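Local atomic coordinates of D-aminopeptidase (Burkholderia sp. LK4, PDB entry 5TZB), a protein that probably releases N-terminal residues, beta-amino acids among them, from peptides as a beta-aminopeptidase of family S58 with an Ntn-hydrolase fold. Residues H192-G197 with E367-A372; I198-R203 with G215-A220; E226-A231 with A287-G292; A231-G236 with R379-R384. All blocks are in the same frame, centred on the assembly; numbering follows the deposited sequence. Where two conformers were deposited one is given.

Interaction 1. Residues H192-G197 with E367-A372; sequences HEFKGG and EGLGQA
Phe194 and Lys195 meet Glu367 to Leu369 in a buried contact that joins a short beta-hairpin strand to the loop leading into helix 371-380. One direct backbone hydrogen bond pins the two together: Lys195 N donates to Glu367 O at 2.9 Å, bent to 145° at the hydrogen. Water extends this single bond in both chain directions. One molecule gives a hydrogen to Glu193 O and takes one from Glu367 N, while a second does the same between Lys195 O and Leu369 N, so four more backbone groups are satisfied where the two segments do not pair directly.

Phe194 supplies the apolar part. Its CG is anti to the carbonyl carbon (chi1 -68°), which lays the ring alongside the loop. Leu369 CD1 sits over one face, 3.8 Å from the ring centroid and offset toward the rim, close to CE2 and CZ in a CH-pi contact. Glu367 O lies in the ring plane at the edge, 3.5 Å from Phe194 CD1. A flat aromatic suits this position because face and edge can serve two different partners; Arg225 makes a cation-pi contact with the same ring.

Lys195 meets the loop through its CB, 4.0 Å from Gly368 CA. Bends at chi2 and chi4 turn its amine back to Gly196 O, 2.8 Å from NZ, and the carbonyls of Met189 and Thr187 also bind it. Strand 194-195 pairs with strand 190-191 across the two residues His192 and Glu193, both with positive phi: a tight hairpin with a type I' turn.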
loop_
_atom_site.group_PDB
_atom_site.type_symbol
_atom_site.label_atom_id
_atom_site.label_comp_id
_atom_site.label_asym_id
_atom_site.label_seq_id
_atom_site.Cartn_x
_atom_site.Cartn_y
_atom_site.Cartn_z
ATOM N N HIS C 192 -0.203 -5.167 -28.691
ATOM C CA HIS C 192 -0.811 -6.394 -29.199
ATOM C C HIS C 192 -0.151 -6.874 -30.499
ATOM O O HIS C 192 -0.816 -7.365 -31.416
ATOM C CB HIS C 192 -2.322 -6.206 -29.377
ATOM C CG HIS C 192 -3.067 -6.192 -28.075
ATOM N ND1 HIS C 192 -3.271 -7.334 -27.327
ATOM C CD2 HIS C 192 -3.652 -5.182 -27.386
ATOM C CE1 HIS C 192 -3.954 -7.027 -26.235
ATOM N NE2 HIS C 192 -4.203 -5.729 -26.251
ATOM N N GLU C 193 1.170 -6.697 -30.558
ATOM C CA GLU C 193 1.988 -7.126 -31.684
ATOM C C GLU C 193 1.561 -6.435 -32.982
ATOM O O GLU C 193 1.787 -6.951 -34.077
ATOM C CB GLU C 193 1.943 -8.651 -31.811
ATOM C CG GLU C 193 2.352 -9.328 -30.515
ATOM C CD GLU C 193 2.336 -10.841 -30.592
ATOM O OE1 GLU C 193 1.647 -11.482 -29.759
ATOM O OE2 GLU C 193 3.037 -11.386 -31.460
ATOM N N PHE C 194 0.907 -5.287 -32.830
ATOM C CA PHE C 194 0.726 -4.315 -33.903
ATOM C C PHE C 194 1.435 -3.035 -33.497
ATOM O O PHE C 194 1.940 -2.940 -32.375
ATOM C CB PHE C 194 -0.745 -4.006 -34.147
ATOM C CG PHE C 194 -1.523 -5.137 -34.721
ATOM C CD1 PHE C 194 -1.327 -5.541 -36.037
ATOM C CD2 PHE C 194 -2.491 -5.778 -33.958
ATOM C CE1 PHE C 194 -2.066 -6.590 -36.579
ATOM C CE2 PHE C 194 -3.239 -6.821 -34.491
ATOM C CZ PHE C 194 -3.025 -7.230 -35.805
ATOM N N LYS C 195 1.411 -2.020 -34.357
ATOM C CA LYS C 195 1.982 -0.721 -33.980
ATOM C C LYS C 195 1.212 -0.095 -32.829
ATOM O O LYS C 195 -0.020 -0.018 -32.856
ATOM C CB LYS C 195 1.989 0.245 -35.171
ATOM C CG LYS C 195 2.651 1.591 -34.856
ATOM C CD LYS C 195 4.144 1.426 -34.589
ATOM C CE LYS C 195 4.802 2.738 -34.153
ATOM N NZ LYS C 195 4.475 3.104 -32.743
ATOM N N GLY C 196 1.939 0.369 -31.814
ATOM C CA GLY C 196 1.311 0.977 -30.659
ATOM C C GLY C 196 1.616 2.456 -30.528
ATOM O O GLY C 196 1.912 3.127 -31.521
ATOM N N GLY C 197 1.534 2.968 -29.301
ATOM C CA GLY C 197 1.861 4.357 -29.039
ATOM C C GLY C 197 0.779 5.160 -28.342
ATOM O O GLY C 197 0.081 4.673 -27.456
ATOM N N GLU C 367 3.373 -4.129 -38.143
ATOM C CA GLU C 367 2.292 -3.622 -38.979
ATOM C C GLU C 367 1.326 -2.812 -38.135
ATOM O O GLU C 367 1.094 -3.134 -36.967
ATOM C CB GLU C 367 1.535 -4.764 -39.658
ATOM C CG GLU C 367 2.299 -5.454 -40.764
ATOM C CD GLU C 367 1.461 -6.496 -41.491
ATOM O OE1 GLU C 367 0.248 -6.261 -41.681
ATOM O OE2 GLU C 367 2.025 -7.537 -41.896
ATOM N N GLY C 368 0.789 -1.746 -38.717
ATOM C CA GLY C 368 -0.349 -1.073 -38.126
ATOM C C GLY C 368 -1.515 -2.038 -38.223
ATOM O O GLY C 368 -1.606 -2.802 -39.186
ATOM N N LEU C 369 -2.391 -2.015 -37.224
ATOM C CA LEU C 369 -3.566 -2.879 -37.196
ATOM C C LEU C 369 -4.373 -2.769 -38.502
ATOM O O LEU C 369 -4.732 -3.777 -39.115
ATOM C CB LEU C 369 -4.432 -2.528 -35.992
ATOM C CG LEU C 369 -5.815 -3.168 -35.874
ATOM C CD1 LEU C 369 -5.749 -4.690 -35.877
ATOM C CD2 LEU C 369 -6.483 -2.640 -34.618
ATOM N N GLY C 370 -4.614 -1.544 -38.952
ATOM C CA GLY C 370 -5.344 -1.349 -40.190
ATOM C C GLY C 370 -6.835 -1.190 -39.954
ATOM O O GLY C 370 -7.508 -2.068 -39.412
ATOM N N GLN C 371 -7.348 -0.048 -40.376
ATOM C CA GLN C 371 -8.752 0.281 -40.208
ATOM C C GLN C 371 -9.684 -0.768 -40.854
ATOM O O GLN C 371 -10.609 -1.275 -40.208
ATOM C CB GLN C 371 -8.989 1.675 -40.775
ATOM C CG GLN C 371 -10.338 1.902 -41.380
ATOM C CD GLN C 371 -10.362 3.168 -42.204
ATOM O OE1 GLN C 371 -9.491 4.030 -42.055
ATOM N NE2 GLN C 371 -11.330 3.274 -43.111
ATOM N N ALA C 372 -9.432 -1.114 -42.113
ATOM C CA ALA C 372 -10.280 -2.066 -42.820
ATOM C C ALA C 372 -10.147 -3.464 -42.230
ATOM O O ALA C 372 -11.124 -4.218 -42.148
ATOM C CB ALA C 372 -9.941 -2.078 -44.310
HETATM O O HOH W 1 2.870 -6.378 -36.722
HETATM O O HOH W 2 -1.611 -0.443 -35.138
#

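Interaction 2. Residues I198-R203 with G215-A220; sequences IGTASR and GALVQA
Leu217 and Thr200 face each other across a beta hairpin, in which strands 197-204 and 213-220 run antiparallel inside the larger sheet of the Ntn-hydrolase fold. With CG anti to the backbone N (chi1 -176°), Leu217 leans toward the neighbouring strand. Its CD1 reaches 3.6 Å from Thr200 CB and 3.9 Å from Ile198 CG2, slanting between the two branched side chains. Further along the same face, Ile198 CD1 lies 3.8 Å from Gln219 OE1 and also near its CB, while the amide nitrogen of Gln219 is held by Thr148. This face, with Ile198 and Leu217 resting on Thr68, looks onto strand 63-71 of the second sheet.

The other face carries small side chains. Ala201, Ala216 and Val218 pack on helix 331-355, so the strands lie between that helix and the second sheet, as in the layered Ntn-hydrolase sandwich. Gly199 lies opposite Val218, and having no side chain it allows Val218 CG2 to settle 3.6 Å from Gly199 O.

Two hydrogen-bonded pairs hold the strands. Gly199 N binds Val218 O at 3.0 Å and Val218 N returns to Gly199 O at 2.8 Å; Ala201 and Ala216 repeat the exchange. Thr200 OG1, which accepts from Ile41 N, adds a side-chain bond. It donates to Ala216 O at 2.8 Å, tilted 29° from the carbonyl plane, while Ala201 N reaches the same oxygen within that plane at 3.2 Å.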
loop_
_atom_site.group_PDB
_atom_site.type_symbol
_atom_site.label_atom_id
_atom_site.label_comp_id
_atom_site.label_asym_id
_atom_site.label_seq_id
_atom_site.Cartn_x
_atom_site.Cartn_y
_atom_site.Cartn_z
ATOM N N ILE C 198 0.642 6.413 -28.756
ATOM C CA ILE C 198 -0.224 7.361 -28.060
ATOM C C ILE C 198 -1.692 7.172 -28.417
ATOM O O ILE C 198 -2.037 7.047 -29.594
ATOM C CB ILE C 198 0.200 8.816 -28.380
ATOM C CG1 ILE C 198 1.640 9.052 -27.925
ATOM C CG2 ILE C 198 -0.727 9.815 -27.714
ATOM C CD1 ILE C 198 1.867 8.846 -26.383
ATOM N N GLY C 199 -2.548 7.153 -27.397
ATOM C CA GLY C 199 -3.990 7.110 -27.592
ATOM C C GLY C 199 -4.690 7.995 -26.574
ATOM O O GLY C 199 -4.191 8.191 -25.461
ATOM N N THR C 200 -5.839 8.550 -26.944
ATOM C CA THR C 200 -6.554 9.435 -26.025
ATOM C C THR C 200 -8.068 9.369 -26.243
ATOM O O THR C 200 -8.529 9.001 -27.319
ATOM C CB THR C 200 -6.059 10.889 -26.177
ATOM O OG1 THR C 200 -6.576 11.692 -25.118
ATOM C CG2 THR C 200 -6.500 11.482 -27.518
ATOM N N ALA C 201 -8.831 9.705 -25.210
ATOM C CA ALA C 201 -10.292 9.712 -25.284
ATOM C C ALA C 201 -10.864 10.437 -24.071
ATOM O O ALA C 201 -10.149 10.704 -23.103
ATOM C CB ALA C 201 -10.856 8.287 -25.355
ATOM N N SER C 202 -12.153 10.755 -24.133
ATOM C CA SER C 202 -12.833 11.398 -23.023
ATOM C C SER C 202 -14.297 11.007 -22.925
ATOM O O SER C 202 -14.887 10.471 -23.878
ATOM C CB SER C 202 -12.719 12.920 -23.144
ATOM O OG SER C 202 -13.494 13.382 -24.233
ATOM N N ARG C 203 -14.878 11.292 -21.765
ATOM C CA ARG C 203 -16.303 11.101 -21.525
ATOM C C ARG C 203 -16.839 12.297 -20.750
ATOM O O ARG C 203 -16.165 12.825 -19.850
ATOM C CB ARG C 203 -16.554 9.814 -20.737
ATOM C CG ARG C 203 -16.217 8.534 -21.473
ATOM C CD ARG C 203 -17.200 8.242 -22.589
ATOM N NE ARG C 203 -16.972 6.936 -23.212
ATOM C CZ ARG C 203 -16.129 6.721 -24.218
ATOM N NH1 ARG C 203 -15.428 7.730 -24.726
ATOM N NH2 ARG C 203 -15.990 5.498 -24.729
ATOM N N GLY C 215 -10.965 12.504 -18.944
ATOM C CA GLY C 215 -10.140 12.225 -20.115
ATOM C C GLY C 215 -8.993 11.289 -19.790
ATOM O O GLY C 215 -8.584 11.204 -18.644
ATOM N N ALA C 216 -8.483 10.574 -20.791
ATOM C CA ALA C 216 -7.330 9.700 -20.598
ATOM C C ALA C 216 -6.331 9.856 -21.734
ATOM O O ALA C 216 -6.715 10.028 -22.899
ATOM C CB ALA C 216 -7.764 8.221 -20.485
ATOM N N LEU C 217 -5.046 9.775 -21.401
ATOM C CA LEU C 217 -3.998 9.738 -22.418
ATOM C C LEU C 217 -3.096 8.539 -22.118
ATOM O O LEU C 217 -2.521 8.439 -21.029
ATOM C CB LEU C 217 -3.184 11.039 -22.430
ATOM C CG LEU C 217 -2.108 11.179 -23.519
ATOM C CD1 LEU C 217 -2.768 11.506 -24.829
ATOM C CD2 LEU C 217 -1.088 12.247 -23.156
ATOM N N VAL C 218 -2.984 7.611 -23.059
ATOM C CA VAL C 218 -2.172 6.429 -22.790
ATOM C C VAL C 218 -0.982 6.361 -23.733
ATOM O O VAL C 218 -0.993 6.939 -24.830
ATOM C CB VAL C 218 -2.985 5.126 -22.921
ATOM C CG1 VAL C 218 -4.247 5.208 -22.072
ATOM C CG2 VAL C 218 -3.318 4.855 -24.393
ATOM N N GLN C 219 0.059 5.678 -23.270
ATOM C CA GLN C 219 1.159 5.257 -24.124
ATOM C C GLN C 219 1.165 3.733 -24.058
ATOM O O GLN C 219 1.630 3.146 -23.078
ATOM C CB GLN C 219 2.485 5.865 -23.667
ATOM C CG GLN C 219 3.692 5.465 -24.487
ATOM C CD GLN C 219 4.894 6.334 -24.177
ATOM O OE1 GLN C 219 4.884 7.535 -24.455
ATOM N NE2 GLN C 219 5.934 5.737 -23.590
ATOM N N ALA C 220 0.584 3.112 -25.084
ATOM C CA ALA C 220 0.291 1.681 -25.086
ATOM C C ALA C 220 1.402 0.891 -25.767
ATOM O O ALA C 220 1.704 1.115 -26.947
ATOM C CB ALA C 220 -1.055 1.409 -25.774
#

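Interaction 3. Residues E226-A231 with A287-G292; sequences EMLRVA and ARVGGG
Leu228 and Val289 both turn a branch away from their backbone nitrogens: CG of Leu228 is anti to N (chi1 178°), and so is CG1 of Val289 (chi1 -172°). The two side chains therefore run alongside each other in one direction, with Leu228 CD1 4.0 Å from Val289 CG1. Both reach helix 331-355, where Leu228 meets Leu353 and Val289 meets Ile349, a setting that suits branched aliphatic residues. The backbone sets Arg229 CB beside Arg288 O; CG next to the backbone N and a bend at chi3 then bring the guanidinium edge to the same oxygen. NE stays 3.8 Å from Arg288 O, too far for a hydrogen bond, and both atoms are buried without a partner in the model.

Backbone groups do the gripping. Arg229 N donates to Val289 O at 2.8 Å, with 151° at the hydrogen. The two segments also exchange CA-H...O contacts: Val289 CA lies 3.4 Å from Arg229 O, and Gly290 CA lies 3.4 Å from Met227 O.

Val289 O is available because helix 272-289 ends here in a Schellman motif. Gly290 is its C-prime residue, and its N turns back weakly to Ala287 O, while Gly291 N bonds to the carbonyl of the residue before Ala287. Glycine suits this place twice over: it takes up the positive-phi, left-handed conformation easily, and its bare CA lets Met227 O come close.

Met227 presses its CB on Gly290 O at 3.6 Å and also packs on Val339 of the second subunit. Arg288 is salt-bridged to Glu346 within the chain, and Ala287 O is hydrogen-bonded to Arg288 NE of the second subunit.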
loop_
_atom_site.group_PDB
_atom_site.type_symbol
_atom_site.label_atom_id
_atom_site.label_comp_id
_atom_site.label_asym_id
_atom_site.label_seq_id
_atom_site.Cartn_x
_atom_site.Cartn_y
_atom_site.Cartn_z
ATOM N N GLU C 226 -3.306 -12.568 -29.731
ATOM C CA GLU C 226 -4.589 -13.270 -29.581
ATOM C C GLU C 226 -5.510 -12.659 -28.536
ATOM O O GLU C 226 -6.711 -12.880 -28.588
ATOM C CB GLU C 226 -4.408 -14.767 -29.274
ATOM C CG GLU C 226 -3.434 -15.098 -28.167
ATOM C CD GLU C 226 -1.996 -15.226 -28.647
ATOM O OE1 GLU C 226 -1.566 -14.452 -29.534
ATOM O OE2 GLU C 226 -1.287 -16.102 -28.106
ATOM N N MET C 227 -4.947 -11.946 -27.561
ATOM C CA MET C 227 -5.732 -11.400 -26.453
ATOM C C MET C 227 -6.481 -10.110 -26.815
ATOM O O MET C 227 -7.273 -9.615 -26.009
ATOM C CB MET C 227 -4.841 -11.123 -25.231
ATOM C CG MET C 227 -4.318 -12.368 -24.535
ATOM S SD MET C 227 -5.563 -13.404 -23.764
ATOM C CE MET C 227 -4.522 -14.718 -23.118
ATOM N N LEU C 228 -6.187 -9.525 -27.978
ATOM C CA LEU C 228 -6.810 -8.252 -28.368
ATOM C C LEU C 228 -8.347 -8.331 -28.405
ATOM O O LEU C 228 -8.913 -9.231 -29.032
ATOM C CB LEU C 228 -6.298 -7.801 -29.737
ATOM C CG LEU C 228 -6.912 -6.510 -30.294
ATOM C CD1 LEU C 228 -6.676 -5.293 -29.387
ATOM C CD2 LEU C 228 -6.450 -6.248 -31.730
ATOM N N ARG C 229 -9.014 -7.406 -27.713
ATOM C CA ARG C 229 -10.471 -7.316 -27.771
ATOM C C ARG C 229 -10.900 -5.865 -28.002
ATOM O O ARG C 229 -10.383 -4.947 -27.372
ATOM C CB ARG C 229 -11.123 -7.873 -26.493
ATOM C CG ARG C 229 -10.671 -9.284 -26.097
ATOM C CD ARG C 229 -11.721 -10.048 -25.268
ATOM N NE ARG C 229 -12.310 -9.230 -24.208
ATOM C CZ ARG C 229 -13.017 -9.705 -23.181
ATOM N NH1 ARG C 229 -13.210 -11.008 -23.038
ATOM N NH2 ARG C 229 -13.521 -8.868 -22.286
ATOM N N VAL C 230 -11.836 -5.667 -28.928
ATOM C CA VAL C 230 -12.307 -4.332 -29.296
ATOM C C VAL C 230 -13.809 -4.225 -29.084
ATOM O O VAL C 230 -14.583 -4.940 -29.733
ATOM C CB VAL C 230 -11.974 -3.991 -30.772
ATOM C CG1 VAL C 230 -12.579 -2.647 -31.167
ATOM C CG2 VAL C 230 -10.477 -3.978 -30.984
ATOM N N ALA C 231 -14.209 -3.318 -28.196
ATOM C CA ALA C 231 -15.597 -3.203 -27.738
ATOM C C ALA C 231 -16.076 -4.554 -27.218
ATOM O O ALA C 231 -17.243 -4.916 -27.391
ATOM C CB ALA C 231 -16.510 -2.700 -28.840
ATOM N N ALA C 287 -7.946 -4.076 -18.974
ATOM C CA ALA C 287 -8.366 -5.481 -18.955
ATOM C C ALA C 287 -9.348 -5.776 -20.078
ATOM O O ALA C 287 -9.314 -6.859 -20.653
ATOM C CB ALA C 287 -8.997 -5.845 -17.616
ATOM N N ARG C 288 -10.234 -4.823 -20.364
ATOM C CA ARG C 288 -11.274 -5.048 -21.375
ATOM C C ARG C 288 -10.706 -5.079 -22.802
ATOM O O ARG C 288 -11.346 -5.608 -23.710
ATOM C CB ARG C 288 -12.422 -4.016 -21.225
ATOM C CG ARG C 288 -13.238 -4.326 -19.965
ATOM C CD ARG C 288 -14.433 -3.430 -19.610
ATOM N NE ARG C 288 -14.333 -2.038 -19.999
ATOM C CZ ARG C 288 -15.024 -1.050 -19.426
ATOM N NH1 ARG C 288 -14.867 0.198 -19.855
ATOM N NH2 ARG C 288 -15.846 -1.295 -18.407
ATOM N N VAL C 289 -9.510 -4.532 -23.007
ATOM C CA VAL C 289 -8.854 -4.617 -24.319
ATOM C C VAL C 289 -7.975 -5.881 -24.424
ATOM O O VAL C 289 -7.609 -6.315 -25.536
ATOM C CB VAL C 289 -8.025 -3.355 -24.602
ATOM C CG1 VAL C 289 -7.503 -3.339 -26.036
ATOM C CG2 VAL C 289 -8.879 -2.124 -24.350
ATOM N N GLY C 290 -7.649 -6.476 -23.272
ATOM C CA GLY C 290 -6.905 -7.723 -23.241
ATOM C C GLY C 290 -5.554 -7.649 -22.553
ATOM O O GLY C 290 -4.688 -8.497 -22.792
ATOM N N GLY C 291 -5.368 -6.631 -21.713
ATOM C CA GLY C 291 -4.129 -6.434 -20.984
ATOM C C GLY C 291 -4.175 -6.832 -19.525
ATOM O O GLY C 291 -5.172 -7.392 -19.047
ATOM N N GLY C 292 -3.078 -6.554 -18.816
ATOM C CA GLY C 292 -3.006 -6.738 -17.378
ATOM C C GLY C 292 -2.552 -8.116 -16.920
ATOM O O GLY C 292 -2.656 -8.437 -15.738
#

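Interaction 4. Residues A231-G236 with R379-R384; sequences AGYPVG and REVGWR
Tyr233 and Trp383 make the aromatic part of a contact between the loop around Pro234 and the turn that follows helix 371-380. The indole turns an edge to the phenol face in a T-shaped pair, with planes at 83° and 5.1 Å between the Tyr233 centroid and that of the five-membered ring. A CH-pi contact reinforces it: the backbone sets Trp383 CB almost exactly over the centre of the Tyr233 ring, 3.6 Å from the centroid. Chi1 of 171° then swings the indole so that the CD1 edge of Trp383 comes to 3.5 Å from Tyr233 CE2.

Aliphatic packing comes from Val381. Its CG2 touches Tyr233 CB at 3.9 Å and Pro234 CD at 4.2 Å, while CG1 rests 3.9 Å from Pro234 O. Pro234 is the centre of an inverse gamma turn closed by Val235 N and Tyr233 O, and its rigid ring and the valine pass one another head to tail.

No hydrogen bond crosses between the segments. Val381 O lies in the plane of the Tyr233 ring at its edge, 3.6 Å from CD1. Gly382, with positive phi, is the C-prime residue of the Schellman motif that ends the helix and brings Trp383 round onto the tyrosine. The tyrosine hydroxyl finds its partner across the subunit interface: each Tyr233 OH bonds to Val381 O of the other copy. Apolar packing within the chain thus sets out a hydroxyl and a carbonyl for a reciprocal bond across the interface.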
loop_
_atom_site.group_PDB
_atom_site.type_symbol
_atom_site.label_atom_id
_atom_site.label_comp_id
_atom_site.label_asym_id
_atom_site.label_seq_id
_atom_site.Cartn_x
_atom_site.Cartn_y
_atom_site.Cartn_z
ATOM N N ALA C 231 -14.209 -3.318 -28.196
ATOM C CA ALA C 231 -15.597 -3.203 -27.738
ATOM C C ALA C 231 -16.076 -4.554 -27.218
ATOM O O ALA C 231 -17.243 -4.916 -27.391
ATOM C CB ALA C 231 -16.510 -2.700 -28.840
ATOM N N GLY C 232 -15.146 -5.306 -26.637
ATOM C CA GLY C 232 -15.426 -6.610 -26.067
ATOM C C GLY C 232 -15.248 -7.802 -26.994
ATOM O O GLY C 232 -15.068 -8.923 -26.519
ATOM N N TYR C 233 -15.281 -7.571 -28.309
ATOM C CA TYR C 233 -15.255 -8.665 -29.290
ATOM C C TYR C 233 -13.859 -9.235 -29.507
ATOM O O TYR C 233 -12.898 -8.484 -29.633
ATOM C CB TYR C 233 -15.846 -8.189 -30.619
ATOM C CG TYR C 233 -17.340 -7.960 -30.539
ATOM C CD1 TYR C 233 -18.231 -8.927 -30.987
ATOM C CD2 TYR C 233 -17.859 -6.788 -30.002
ATOM C CE1 TYR C 233 -19.605 -8.731 -30.910
ATOM C CE2 TYR C 233 -19.228 -6.589 -29.915
ATOM C CZ TYR C 233 -20.093 -7.569 -30.377
ATOM O OH TYR C 233 -21.453 -7.385 -30.295
ATOM N N PRO C 234 -13.748 -10.577 -29.557
ATOM C CA PRO C 234 -12.447 -11.268 -29.556
ATOM C C PRO C 234 -11.740 -11.186 -30.898
ATOM O O PRO C 234 -11.445 -12.193 -31.536
ATOM C CB PRO C 234 -12.827 -12.706 -29.213
ATOM C CG PRO C 234 -14.187 -12.861 -29.787
ATOM C CD PRO C 234 -14.872 -11.531 -29.620
ATOM N N VAL C 235 -11.449 -9.959 -31.299
ATOM C CA VAL C 235 -10.899 -9.680 -32.613
ATOM C C VAL C 235 -9.485 -10.254 -32.773
ATOM O O VAL C 235 -9.098 -10.695 -33.862
ATOM C CB VAL C 235 -10.920 -8.140 -32.859
ATOM C CG1 VAL C 235 -10.148 -7.419 -31.792
ATOM C CG2 VAL C 235 -10.377 -7.788 -34.170
ATOM N N GLY C 236 -8.735 -10.312 -31.673
ATOM C CA GLY C 236 -7.394 -10.872 -31.688
ATOM C C GLY C 236 -7.325 -12.324 -32.153
ATOM O O GLY C 236 -6.339 -12.745 -32.770
ATOM N N ARG C 379 -16.424 -7.858 -37.874
ATOM C CA ARG C 379 -17.562 -8.499 -38.517
ATOM C C ARG C 379 -17.497 -10.006 -38.392
ATOM O O ARG C 379 -18.497 -10.639 -38.067
ATOM C CB ARG C 379 -17.624 -8.132 -40.001
ATOM C CG ARG C 379 -18.631 -8.966 -40.789
ATOM C CD ARG C 379 -18.538 -8.682 -42.279
ATOM N NE ARG C 379 -19.597 -9.331 -43.056
ATOM C CZ ARG C 379 -20.730 -8.731 -43.414
ATOM N NH1 ARG C 379 -21.640 -9.389 -44.125
ATOM N NH2 ARG C 379 -20.954 -7.474 -43.054
ATOM N N GLU C 380 -16.297 -10.555 -38.548
ATOM C CA GLU C 380 -16.065 -11.997 -38.505
ATOM C C GLU C 380 -16.467 -12.634 -37.181
ATOM O O GLU C 380 -16.869 -13.805 -37.157
ATOM C CB GLU C 380 -14.583 -12.293 -38.789
ATOM C CG GLU C 380 -14.191 -13.774 -38.805
ATOM C CD GLU C 380 -12.770 -13.999 -39.315
ATOM O OE1 GLU C 380 -12.159 -13.038 -39.835
ATOM O OE2 GLU C 380 -12.252 -15.131 -39.180
ATOM N N VAL C 381 -16.350 -11.880 -36.090
ATOM C CA VAL C 381 -16.726 -12.388 -34.770
ATOM C C VAL C 381 -18.063 -11.828 -34.278
ATOM O O VAL C 381 -18.361 -11.880 -33.083
ATOM C CB VAL C 381 -15.648 -12.077 -33.699
ATOM C CG1 VAL C 381 -14.387 -12.866 -33.968
ATOM C CG2 VAL C 381 -15.350 -10.590 -33.654
ATOM N N GLY C 382 -18.856 -11.280 -35.192
ATOM C CA GLY C 382 -20.254 -10.988 -34.920
ATOM C C GLY C 382 -20.619 -9.555 -34.591
ATOM O O GLY C 382 -21.794 -9.248 -34.383
ATOM N N TRP C 383 -19.631 -8.669 -34.542
ATOM C CA TRP C 383 -19.915 -7.262 -34.256
ATOM C C TRP C 383 -20.529 -6.573 -35.466
ATOM O O TRP C 383 -20.168 -6.863 -36.603
ATOM C CB TRP C 383 -18.644 -6.519 -33.851
ATOM C CG TRP C 383 -18.813 -5.024 -33.740
ATOM C CD1 TRP C 383 -19.100 -4.313 -32.615
ATOM C CD2 TRP C 383 -18.705 -4.067 -34.803
ATOM N NE1 TRP C 383 -19.175 -2.966 -32.905
ATOM C CE2 TRP C 383 -18.934 -2.793 -34.245
ATOM C CE3 TRP C 383 -18.429 -4.163 -36.174
ATOM C CZ2 TRP C 383 -18.901 -1.627 -35.007
ATOM C CZ3 TRP C 383 -18.400 -3.004 -36.927
ATOM C CH2 TRP C 383 -18.631 -1.752 -36.341
ATOM N N ARG C 384 -21.465 -5.671 -35.224
ATOM C CA ARG C 384 -22.004 -4.858 -36.302
ATOM C C ARG C 384 -22.303 -3.459 -35.777
ATOM O O ARG C 384 -22.589 -3.294 -34.592
ATOM C CB ARG C 384 -23.221 -5.549 -36.937
ATOM C CG ARG C 384 -24.420 -5.792 -36.038
ATOM C CD ARG C 384 -25.452 -6.619 -36.803
ATOM N NE ARG C 384 -26.682 -6.838 -36.050
ATOM C CZ ARG C 384 -27.718 -6.007 -36.062
ATOM N NH1 ARG C 384 -27.675 -4.903 -36.799
ATOM N NH2 ARG C 384 -28.797 -6.284 -35.345
#

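How the interactions relate
Interactions 1, 3 and 4 lie on the same side of the chain's centre, while interaction 2 sits in the core, about 5 Å from that centre. Interaction 1 meets interaction 2 where Gly197 O probably accepts from Ala220 N, 2.9 Å apart. It meets interaction 3 through His192, whose CD2 packs 3.6 Å from Leu228 CD1. Interactions 3 and 4 share Ala231, have centres about 11 Å apart and are tied by a probable bond from Gly236 N to Leu228 O at 2.9 Å; both also touch the second subunit. Helix 371-380 serves interaction 1 at its start and interaction 4 at its end. Interactions 2 and 4 stand furthest apart, with centres about 22 Å from each other.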